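Local coordinates for RimK-related lysine biosynthesis protein (Thermococcus kodakarensis, PDB 5K2M), which probably acts as an ATP-dependent ligase of the RimK/LysX family in amino-acid biosynthesis, and binds ADP and magnesium ions, at residues S74-E79 with G224-D229; E211-K216 with L237-V242. All coordinates share one frame; numbering follows the deposited sequence.

Contact 1 of 2, residues S74-E79 with G224-D229; sequences SRLIFE and GALAID. With MG (magnesium ion), chain Q.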
ATOM      1  N   SER A  74     -23.088  10.806  28.380  1.00 37.69           N
ATOM      2  CA  SER A  74     -23.278   9.513  27.742  1.00 37.88           C
ATOM      3  C   SER A  74     -23.187   8.353  28.741  1.00 38.42           C
ATOM      4  O   SER A  74     -23.965   7.399  28.674  1.00 37.45           O
ATOM      5  CB  SER A  74     -22.299   9.305  26.575  1.00 38.15           C
ATOM      6  OG  SER A  74     -20.951   9.332  26.993  1.00 39.85           O
ATOM      7  N   ARG A  75     -22.247   8.435  29.666  1.00 40.12           N
ATOM      8  CA  ARG A  75     -22.122   7.427  30.709  1.00 43.49           C
ATOM      9  C   ARG A  75     -23.411   7.313  31.551  1.00 40.10           C
ATOM     10  O   ARG A  75     -23.909   6.220  31.775  1.00 41.05           O
ATOM     11  CB  ARG A  75     -20.893   7.728  31.588  1.00 48.87           C
ATOM     12  CG  ARG A  75     -20.687   6.784  32.766  1.00 56.88           C
ATOM     13  CD  ARG A  75     -21.242   7.378  34.062  1.00 66.63           C
ATOM     14  NE  ARG A  75     -21.403   6.399  35.144  1.00 71.86           N
ATOM     15  CZ  ARG A  75     -21.819   6.687  36.381  1.00 72.70           C
ATOM     16  NH1 ARG A  75     -22.128   7.936  36.725  1.00 70.48           N
ATOM     17  NH2 ARG A  75     -21.926   5.718  37.285  1.00 74.19           N
ATOM     18  N   LEU A  76     -23.959   8.425  32.014  1.00 39.14           N
ATOM     19  CA  LEU A  76     -25.175   8.362  32.830  1.00 38.08           C
ATOM     20  C   LEU A  76     -26.384   7.871  32.036  1.00 37.64           C
ATOM     21  O   LEU A  76     -27.157   7.022  32.515  1.00 36.56           O
ATOM     22  CB  LEU A  76     -25.478   9.712  33.497  1.00 39.73           C
ATOM     23  CG  LEU A  76     -26.631   9.669  34.506  1.00 39.90           C
ATOM     24  CD1 LEU A  76     -26.408   8.611  35.578  1.00 40.38           C
ATOM     25  CD2 LEU A  76     -26.781  11.017  35.156  1.00 42.74           C
ATOM     26  N   ILE A  77     -26.541   8.365  30.811  1.00 36.74           N
ATOM     27  CA  ILE A  77     -27.628   7.907  29.960  1.00 36.18           C
ATOM     28  C   ILE A  77     -27.556   6.385  29.753  1.00 37.52           C
ATOM     29  O   ILE A  77     -28.567   5.697  29.849  1.00 35.28           O
ATOM     30  CB  ILE A  77     -27.639   8.624  28.596  1.00 36.99           C
ATOM     31  CG1 ILE A  77     -28.061  10.093  28.767  1.00 36.60           C
ATOM     32  CG2 ILE A  77     -28.587   7.916  27.626  1.00 35.44           C
ATOM     33  CD1 ILE A  77     -27.539  11.004  27.672  1.00 37.05           C
ATOM     34  N   PHE A  78     -26.363   5.857  29.504  1.00 38.99           N
ATOM     35  CA  PHE A  78     -26.226   4.417  29.341  1.00 40.78           C
ATOM     36  C   PHE A  78     -26.531   3.651  30.630  1.00 39.37           C
ATOM     37  O   PHE A  78     -27.300   2.710  30.615  1.00 36.75           O
ATOM     38  CB  PHE A  78     -24.826   4.012  28.858  1.00 44.69           C
ATOM     39  CG  PHE A  78     -24.612   2.526  28.907  1.00 48.71           C
ATOM     40  CD1 PHE A  78     -25.440   1.681  28.166  1.00 53.84           C
ATOM     41  CD2 PHE A  78     -23.678   1.965  29.765  1.00 50.61           C
ATOM     42  CE1 PHE A  78     -25.291   0.301  28.236  1.00 57.19           C
ATOM     43  CE2 PHE A  78     -23.510   0.595  29.825  1.00 52.54           C
ATOM     44  CZ  PHE A  78     -24.317  -0.240  29.067  1.00 54.77           C
ATOM     45  N   GLU A  79     -25.910   4.040  31.740  1.00 39.38           N
ATOM     46  CA  GLU A  79     -26.069   3.265  32.963  1.00 41.63           C
ATOM     47  C   GLU A  79     -27.436   3.430  33.593  1.00 39.97           C
ATOM     48  O   GLU A  79     -28.092   2.435  33.912  1.00 41.40           O
ATOM     49  CB  GLU A  79     -24.959   3.565  33.963  1.00 44.12           C
ATOM     50  CG  GLU A  79     -23.605   3.160  33.420  1.00 48.84           C
ATOM     51  CD  GLU A  79     -22.707   2.480  34.436  1.00 54.75           C
ATOM     52  OE1 GLU A  79     -23.176   2.089  35.534  1.00 53.08           O
ATOM     53  OE2 GLU A  79     -21.510   2.335  34.109  1.00 59.90           O
ATOM     54  N   GLY A 224     -25.731  14.391  37.224  1.00 43.04           N
ATOM     55  CA  GLY A 224     -26.844  14.506  36.291  1.00 42.58           C
ATOM     56  C   GLY A 224     -28.198  14.831  36.880  1.00 41.91           C
ATOM     57  O   GLY A 224     -28.325  15.193  38.051  1.00 39.50           O
ATOM     58  N   ALA A 225     -29.207  14.719  36.020  1.00 40.20           N
ATOM     59  CA  ALA A 225     -30.583  15.000  36.366  1.00 39.28           C
ATOM     60  C   ALA A 225     -31.362  13.710  36.176  1.00 39.46           C
ATOM     61  O   ALA A 225     -31.408  13.182  35.072  1.00 38.30           O
ATOM     62  CB  ALA A 225     -31.113  16.069  35.459  1.00 38.61           C
ATOM     63  N   LEU A 226     -31.941  13.198  37.256  1.00 38.62           N
ATOM     64  CA  LEU A 226     -32.597  11.897  37.241  1.00 40.64           C
ATOM     65  C   LEU A 226     -34.029  11.960  37.742  1.00 40.49           C
ATOM     66  O   LEU A 226     -34.318  12.589  38.765  1.00 39.17           O
ATOM     67  CB  LEU A 226     -31.810  10.883  38.091  1.00 41.19           C
ATOM     68  CG  LEU A 226     -30.443  10.419  37.568  1.00 41.64           C
ATOM     69  CD1 LEU A 226     -29.782   9.507  38.592  1.00 42.62           C
ATOM     70  CD2 LEU A 226     -30.538   9.722  36.213  1.00 42.11           C
ATOM     71  N   ALA A 227     -34.920  11.293  37.009  1.00 40.62           N
ATOM     72  CA  ALA A 227     -36.246  10.970  37.516  1.00 40.95           C
ATOM     73  C   ALA A 227     -36.178   9.574  38.080  1.00 40.31           C
ATOM     74  O   ALA A 227     -35.837   8.632  37.379  1.00 40.06           O
ATOM     75  CB  ALA A 227     -37.288  11.044  36.420  1.00 42.35           C
ATOM     76  N   ILE A 228     -36.513   9.454  39.351  1.00 39.80           N
ATOM     77  CA  ILE A 228     -36.369   8.220  40.079  1.00 40.59           C
ATOM     78  C   ILE A 228     -37.756   7.647  40.358  1.00 39.80           C
ATOM     79  O   ILE A 228     -38.677   8.401  40.672  1.00 39.41           O
ATOM     80  CB  ILE A 228     -35.605   8.483  41.387  1.00 42.97           C
ATOM     81  CG1 ILE A 228     -34.265   9.157  41.055  1.00 42.85           C
ATOM     82  CG2 ILE A 228     -35.400   7.176  42.157  1.00 44.30           C
ATOM     83  CD1 ILE A 228     -33.618   9.865  42.211  1.00 44.60           C
ATOM     84  N   ASP A 229     -37.900   6.328  40.198  1.00 38.99           N
ATOM     85  CA  ASP A 229     -39.149   5.607  40.499  1.00 40.56           C
ATOM     86  C   ASP A 229     -39.024   4.803  41.794  1.00 40.65           C
ATOM     87  O   ASP A 229     -38.150   3.947  41.904  1.00 39.62           O
ATOM     88  CB  ASP A 229     -39.490   4.611  39.397  1.00 41.41           C
ATOM     89  CG  ASP A 229     -39.757   5.268  38.054  1.00 43.20           C
ATOM     90  OD1 ASP A 229     -39.327   6.415  37.830  1.00 44.65           O
ATOM     91  OD2 ASP A 229     -40.393   4.603  37.207  1.00 45.05           O
TER
HETATM   92 MG    MG Q 303     -40.593   3.826  35.358  1.00 37.02          MG
HETATM   93  O   HOH W   1     -42.665   4.064  35.887  1.00 42.68           O

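Contact 2 of 2, residues E211-K216 with L237-V242; sequences EELSVK and LLVNEV. With MG (magnesium ion), chain R; MG (magnesium ion), chain Q; ADP (adenosine-5'-diphosphate), chain O.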
ATOM      1  N   GLU A 211     -37.607  11.867  49.988  1.00 48.42           N
ATOM      2  CA  GLU A 211     -36.578  12.857  49.662  1.00 48.68           C
ATOM      3  C   GLU A 211     -35.179  12.311  49.925  1.00 46.80           C
ATOM      4  O   GLU A 211     -34.304  12.382  49.053  1.00 44.30           O
ATOM      5  CB  GLU A 211     -36.790  14.173  50.435  1.00 49.88           C
ATOM      6  CG  GLU A 211     -35.612  15.138  50.326  1.00 51.58           C
ATOM      7  CD  GLU A 211     -35.914  16.538  50.831  1.00 55.25           C
ATOM      8  OE1 GLU A 211     -37.077  16.815  51.206  1.00 56.79           O
ATOM      9  OE2 GLU A 211     -34.970  17.361  50.855  1.00 55.91           O
ATOM     10  N   GLU A 212     -34.978  11.774  51.123  1.00 46.91           N
ATOM     11  CA  GLU A 212     -33.682  11.233  51.524  1.00 48.74           C
ATOM     12  C   GLU A 212     -33.298  10.017  50.707  1.00 47.62           C
ATOM     13  O   GLU A 212     -32.150   9.883  50.295  1.00 48.22           O
ATOM     14  CB  GLU A 212     -33.693  10.868  53.009  1.00 54.07           C
ATOM     15  CG  GLU A 212     -32.374  10.320  53.530  1.00 59.08           C
ATOM     16  CD  GLU A 212     -32.429   9.951  55.005  1.00 66.88           C
ATOM     17  OE1 GLU A 212     -31.746   8.975  55.383  1.00 72.65           O
ATOM     18  OE2 GLU A 212     -33.154  10.622  55.784  1.00 69.21           O
ATOM     19  N   LEU A 213     -34.247   9.117  50.484  1.00 46.77           N
ATOM     20  CA  LEU A 213     -33.997   7.947  49.635  1.00 47.36           C
ATOM     21  C   LEU A 213     -33.673   8.357  48.192  1.00 45.43           C
ATOM     22  O   LEU A 213     -32.779   7.789  47.555  1.00 45.78           O
ATOM     23  CB  LEU A 213     -35.210   7.011  49.646  1.00 46.55           C
ATOM     24  CG  LEU A 213     -35.071   5.700  48.870  1.00 46.17           C
ATOM     25  CD1 LEU A 213     -33.941   4.855  49.446  1.00 46.24           C
ATOM     26  CD2 LEU A 213     -36.385   4.939  48.925  1.00 45.68           C
ATOM     27  N   SER A 214     -34.403   9.340  47.684  1.00 44.88           N
ATOM     28  CA  SER A 214     -34.178   9.854  46.333  1.00 42.55           C
ATOM     29  C   SER A 214     -32.761  10.406  46.161  1.00 44.51           C
ATOM     30  O   SER A 214     -32.094  10.105  45.162  1.00 42.28           O
ATOM     31  CB  SER A 214     -35.196  10.935  45.995  1.00 42.05           C
ATOM     32  OG  SER A 214     -36.498  10.384  45.935  1.00 41.07           O
ATOM     33  N   VAL A 215     -32.301  11.197  47.134  1.00 45.62           N
ATOM     34  CA  VAL A 215     -30.958  11.769  47.072  1.00 45.79           C
ATOM     35  C   VAL A 215     -29.903  10.657  47.093  1.00 46.05           C
ATOM     36  O   VAL A 215     -28.937  10.702  46.337  1.00 44.39           O
ATOM     37  CB  VAL A 215     -30.697  12.791  48.216  1.00 47.57           C
ATOM     38  CG1 VAL A 215     -29.231  13.213  48.260  1.00 47.89           C
ATOM     39  CG2 VAL A 215     -31.566  14.030  48.047  1.00 48.80           C
ATOM     40  N   LYS A 216     -30.099   9.660  47.952  1.00 48.80           N
ATOM     41  CA  LYS A 216     -29.172   8.526  48.046  1.00 50.29           C
ATOM     42  C   LYS A 216     -29.121   7.725  46.748  1.00 47.32           C
ATOM     43  O   LYS A 216     -28.052   7.295  46.328  1.00 46.05           O
ATOM     44  CB  LYS A 216     -29.543   7.602  49.211  1.00 52.89           C
ATOM     45  CG  LYS A 216     -28.997   8.035  50.566  1.00 56.71           C
ATOM     46  CD  LYS A 216     -29.652   7.227  51.680  1.00 61.09           C
ATOM     47  CE  LYS A 216     -28.912   7.340  53.006  1.00 65.92           C
ATOM     48  NZ  LYS A 216     -27.745   6.409  53.056  1.00 68.04           N
ATOM     49  N   LEU A 237     -39.829   1.515  51.595  1.00 48.78           N
ATOM     50  CA  LEU A 237     -39.599   2.062  50.267  1.00 49.07           C
ATOM     51  C   LEU A 237     -38.483   1.318  49.528  1.00 45.66           C
ATOM     52  O   LEU A 237     -37.477   0.937  50.123  1.00 46.42           O
ATOM     53  CB  LEU A 237     -39.275   3.552  50.359  1.00 50.42           C
ATOM     54  CG  LEU A 237     -40.355   4.410  51.028  1.00 52.82           C
ATOM     55  CD1 LEU A 237     -39.847   5.834  51.201  1.00 54.65           C
ATOM     56  CD2 LEU A 237     -41.653   4.393  50.237  1.00 52.38           C
ATOM     57  N   LEU A 238     -38.685   1.104  48.233  1.00 42.77           N
ATOM     58  CA  LEU A 238     -37.691   0.455  47.381  1.00 42.73           C
ATOM     59  C   LEU A 238     -37.498   1.302  46.134  1.00 41.65           C
ATOM     60  O   LEU A 238     -38.474   1.827  45.578  1.00 41.98           O
ATOM     61  CB  LEU A 238     -38.161  -0.945  46.957  1.00 42.20           C
ATOM     62  CG  LEU A 238     -38.718  -1.866  48.044  1.00 43.73           C
ATOM     63  CD1 LEU A 238     -39.597  -2.953  47.452  1.00 42.94           C
ATOM     64  CD2 LEU A 238     -37.586  -2.466  48.871  1.00 45.50           C
ATOM     65  N   VAL A 239     -36.251   1.417  45.689  1.00 40.78           N
ATOM     66  CA  VAL A 239     -35.948   2.119  44.454  1.00 40.49           C
ATOM     67  C   VAL A 239     -36.046   1.119  43.315  1.00 40.58           C
ATOM     68  O   VAL A 239     -35.421   0.073  43.356  1.00 40.16           O
ATOM     69  CB  VAL A 239     -34.550   2.751  44.477  1.00 40.68           C
ATOM     70  CG1 VAL A 239     -34.277   3.465  43.157  1.00 41.57           C
ATOM     71  CG2 VAL A 239     -34.438   3.718  45.646  1.00 41.64           C
ATOM     72  N   ASN A 240     -36.842   1.445  42.308  1.00 39.86           N
ATOM     73  CA  ASN A 240     -37.108   0.526  41.219  1.00 39.78           C
ATOM     74  C   ASN A 240     -36.190   0.819  40.041  1.00 40.96           C
ATOM     75  O   ASN A 240     -35.496  -0.066  39.528  1.00 41.52           O
ATOM     76  CB  ASN A 240     -38.568   0.624  40.781  1.00 38.71           C
ATOM     77  CG  ASN A 240     -38.830  -0.119  39.484  1.00 40.70           C
ATOM     78  OD1 ASN A 240     -38.429  -1.269  39.334  1.00 42.13           O
ATOM     79  ND2 ASN A 240     -39.489   0.538  38.536  1.00 38.71           N
ATOM     80  N   GLU A 241     -36.182   2.083  39.646  1.00 39.76           N
ATOM     81  CA  GLU A 241     -35.586   2.503  38.407  1.00 42.17           C
ATOM     82  C   GLU A 241     -35.165   3.961  38.490  1.00 38.93           C
ATOM     83  O   GLU A 241     -35.715   4.713  39.281  1.00 38.34           O
ATOM     84  CB  GLU A 241     -36.666   2.372  37.346  1.00 45.36           C
ATOM     85  CG  GLU A 241     -36.162   2.574  35.962  1.00 51.31           C
ATOM     86  CD  GLU A 241     -37.195   3.119  35.018  1.00 50.93           C
ATOM     87  OE1 GLU A 241     -38.278   3.603  35.423  1.00 51.38           O
ATOM     88  OE2 GLU A 241     -36.867   3.091  33.835  1.00 53.70           O
ATOM     89  N   VAL A 242     -34.207   4.353  37.658  1.00 40.09           N
ATOM     90  CA  VAL A 242     -33.870   5.763  37.436  1.00 41.14           C
ATOM     91  C   VAL A 242     -33.970   6.034  35.927  1.00 41.27           C
ATOM     92  O   VAL A 242     -33.833   5.111  35.134  1.00 42.72           O
ATOM     93  CB  VAL A 242     -32.471   6.108  37.994  1.00 42.86           C
ATOM     94  CG1 VAL A 242     -32.432   5.887  39.507  1.00 43.35           C
ATOM     95  CG2 VAL A 242     -31.386   5.275  37.331  1.00 42.88           C
TER
HETATM   96 MG    MG R 304     -38.140   4.247  32.958  1.00 42.03          MG
HETATM   97 MG    MG Q 303     -40.593   3.826  35.358  1.00 37.02          MG
HETATM   98  PB  ADP O 301     -40.452   1.799  32.770  1.00 39.40           P
HETATM   99  O1B ADP O 301     -41.273   2.828  33.496  1.00 38.60           O
HETATM  100  O2B ADP O 301     -41.141   1.190  31.572  1.00 35.17           O
HETATM  101  O3B ADP O 301     -39.041   2.212  32.434  1.00 37.34           O
HETATM  102  PA  ADP O 301     -40.661   0.499  35.348  1.00 36.71           P
HETATM  103  O1A ADP O 301     -40.614   1.882  35.967  1.00 38.17           O
HETATM  104  O2A ADP O 301     -39.786  -0.529  35.991  1.00 32.63           O
HETATM  105  O3A ADP O 301     -40.337   0.535  33.776  1.00 36.49           O
HETATM  106  O5' ADP O 301     -42.168  -0.047  35.373  1.00 33.36           O
HETATM  107  C5' ADP O 301     -43.258   0.774  35.018  1.00 32.34           C
HETATM  108  C4' ADP O 301     -44.310   0.736  36.114  1.00 33.10           C
HETATM  109  O4' ADP O 301     -44.771  -0.609  36.286  1.00 31.75           O
HETATM  110  C3' ADP O 301     -43.835   1.206  37.480  1.00 32.87           C
HETATM  111  O3' ADP O 301     -44.001   2.623  37.645  1.00 32.72           O
HETATM  112  C2' ADP O 301     -44.734   0.407  38.403  1.00 31.13           C
HETATM  113  O2' ADP O 301     -46.014   1.015  38.562  1.00 30.90           O
HETATM  114  C1' ADP O 301     -44.952  -0.894  37.668  1.00 31.29           C
HETATM  115  N9  ADP O 301     -43.959  -1.891  38.092  1.00 31.00           N
HETATM  116  C8  ADP O 301     -42.755  -2.115  37.526  1.00 31.58           C
HETATM  117  N7  ADP O 301     -42.078  -3.085  38.166  1.00 31.45           N
HETATM  118  C5  ADP O 301     -42.864  -3.485  39.181  1.00 30.78           C
HETATM  119  C6  ADP O 301     -42.776  -4.490  40.240  1.00 29.16           C
HETATM  120  N6  ADP O 301     -41.678  -5.268  40.354  1.00 28.90           N
HETATM  121  N1  ADP O 301     -43.822  -4.595  41.084  1.00 28.90           N
HETATM  122  C2  ADP O 301     -44.915  -3.827  40.983  1.00 29.36           C
HETATM  123  N3  ADP O 301     -45.072  -2.893  40.046  1.00 29.48           N
HETATM  124  C4  ADP O 301     -44.099  -2.689  39.133  1.00 30.68           C
HETATM  125  O   HOH W   1     -42.665   4.064  35.887  1.00 42.68           O
HETATM  126  O   HOH W   2     -36.814   3.898  31.228  1.00 45.03           O

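Contact 1 of 2, residues S74-E79 with G224-D229
Gly224 O, opposite Leu76, accepts a hydrogen bond from Trp218 NE1, and Gly224 N is bonded to Tyr266 OH. These polar groups pin the backbone on which Leu76 packs. The segments meet where the strand begins, with Leu76 of the helix set against Gly224 and Leu226. Leu76 extends its CG anti to the backbone N (chi1 -173°), and this carries CD2 out from the helix onto the strand backbone. Leu76 CD2 rests 3.7 Å from Gly224 CA. Gly224 has a positive phi of 85° and no CB, and the methyl lies on the side where a CB would stand. The fold is that of an ATP-grasp enzyme. Helix 74-80 follows the N-terminal parallel sheet, while strand 225-233 is an inner strand of the antiparallel sheet that carries the metal site, so the contact joins the two parts. Leu226 adds a second point of packing. The CB of Leu226 leaves the strand to one side of the helix, but the end of the side chain comes nearer, and its CD2 lies 4.1 Å from Leu76 CD2, methyl to methyl. The contact is buried and apolar, with 124 Å² covered in all. Phe221 and Glu223 pack on Leu76 as well. At the far end of segment 224-229, remote from the helix, Asp229 OD2 binds a magnesium ion at 2.0 Å and also accepts a hydrogen bond from Arg187 NH2. Asp229 OD1 forms a salt bridge with Arg173. With both oxygens held, the carboxylate is not expected to turn freely.

Contact 2 of 2, residues E211-K216 with L237-V242
Leu213 lies against Leu237 and Val239, and joins helix 208-219 to strand 236-243. This strand is at one edge of the antiparallel ATP-grasp sheet, as counted within the chain. The two pairings differ in direction. Leu213 and Leu237 cross at a slant, and Leu213 CD2 presses on Leu237 CB at 3.5 Å. Leu213 and Val239 instead run alongside each other, pointing opposite ways. Here Leu213 CG meets Val239 CG2 at 3.8 Å, and Leu213 CD1 comes within 4.0 Å of the same CG2. The reach of Leu213 comes from its first torsion, -176°, which turns CG away from the backbone N. An alanine in place of Leu213 would lack these methyls, and would probably open a gap beside Leu237 CB and Val239 CG2. Val94 also packs on Leu213 and Val239. Beyond Val239 the strand has a classic beta bulge, where Asn240 and Glu241 both face Asp229. Asn240 ND2 gives ADP O2A a nearly straight hydrogen bond, 2.8 Å at 170°, while Gln162 holds Asn240 OD1. Glu241 OE1 bridges both magnesium ions. Glu241 OE2 binds the chain R magnesium at 1.9 Å.

In the fold
Contacts 1 and 2 have centres about 13 Å apart and share one sheet, with strands 225-233 and 236-243 as neighbours. Two probable backbone hydrogen bonds tie them at the bulge: Asp229 O to Asn240 N, 2.9 Å, and Asp229 N to Glu241 O, 2.9 Å. Ile228 CD1 packs 3.3 Å from Ser214 O, so the strand of contact 1 touches the helix of contact 2. Their metal ligands converge on the chain Q magnesium, 3.5 Å from the chain R magnesium. Water 1, bound to the chain Q ion, shares a 2.6 Å hydrogen bond with ADP O3'. The Leu226 side chain is about 12 Å from ADP, and that of Val239 about 7 Å from Asp229's.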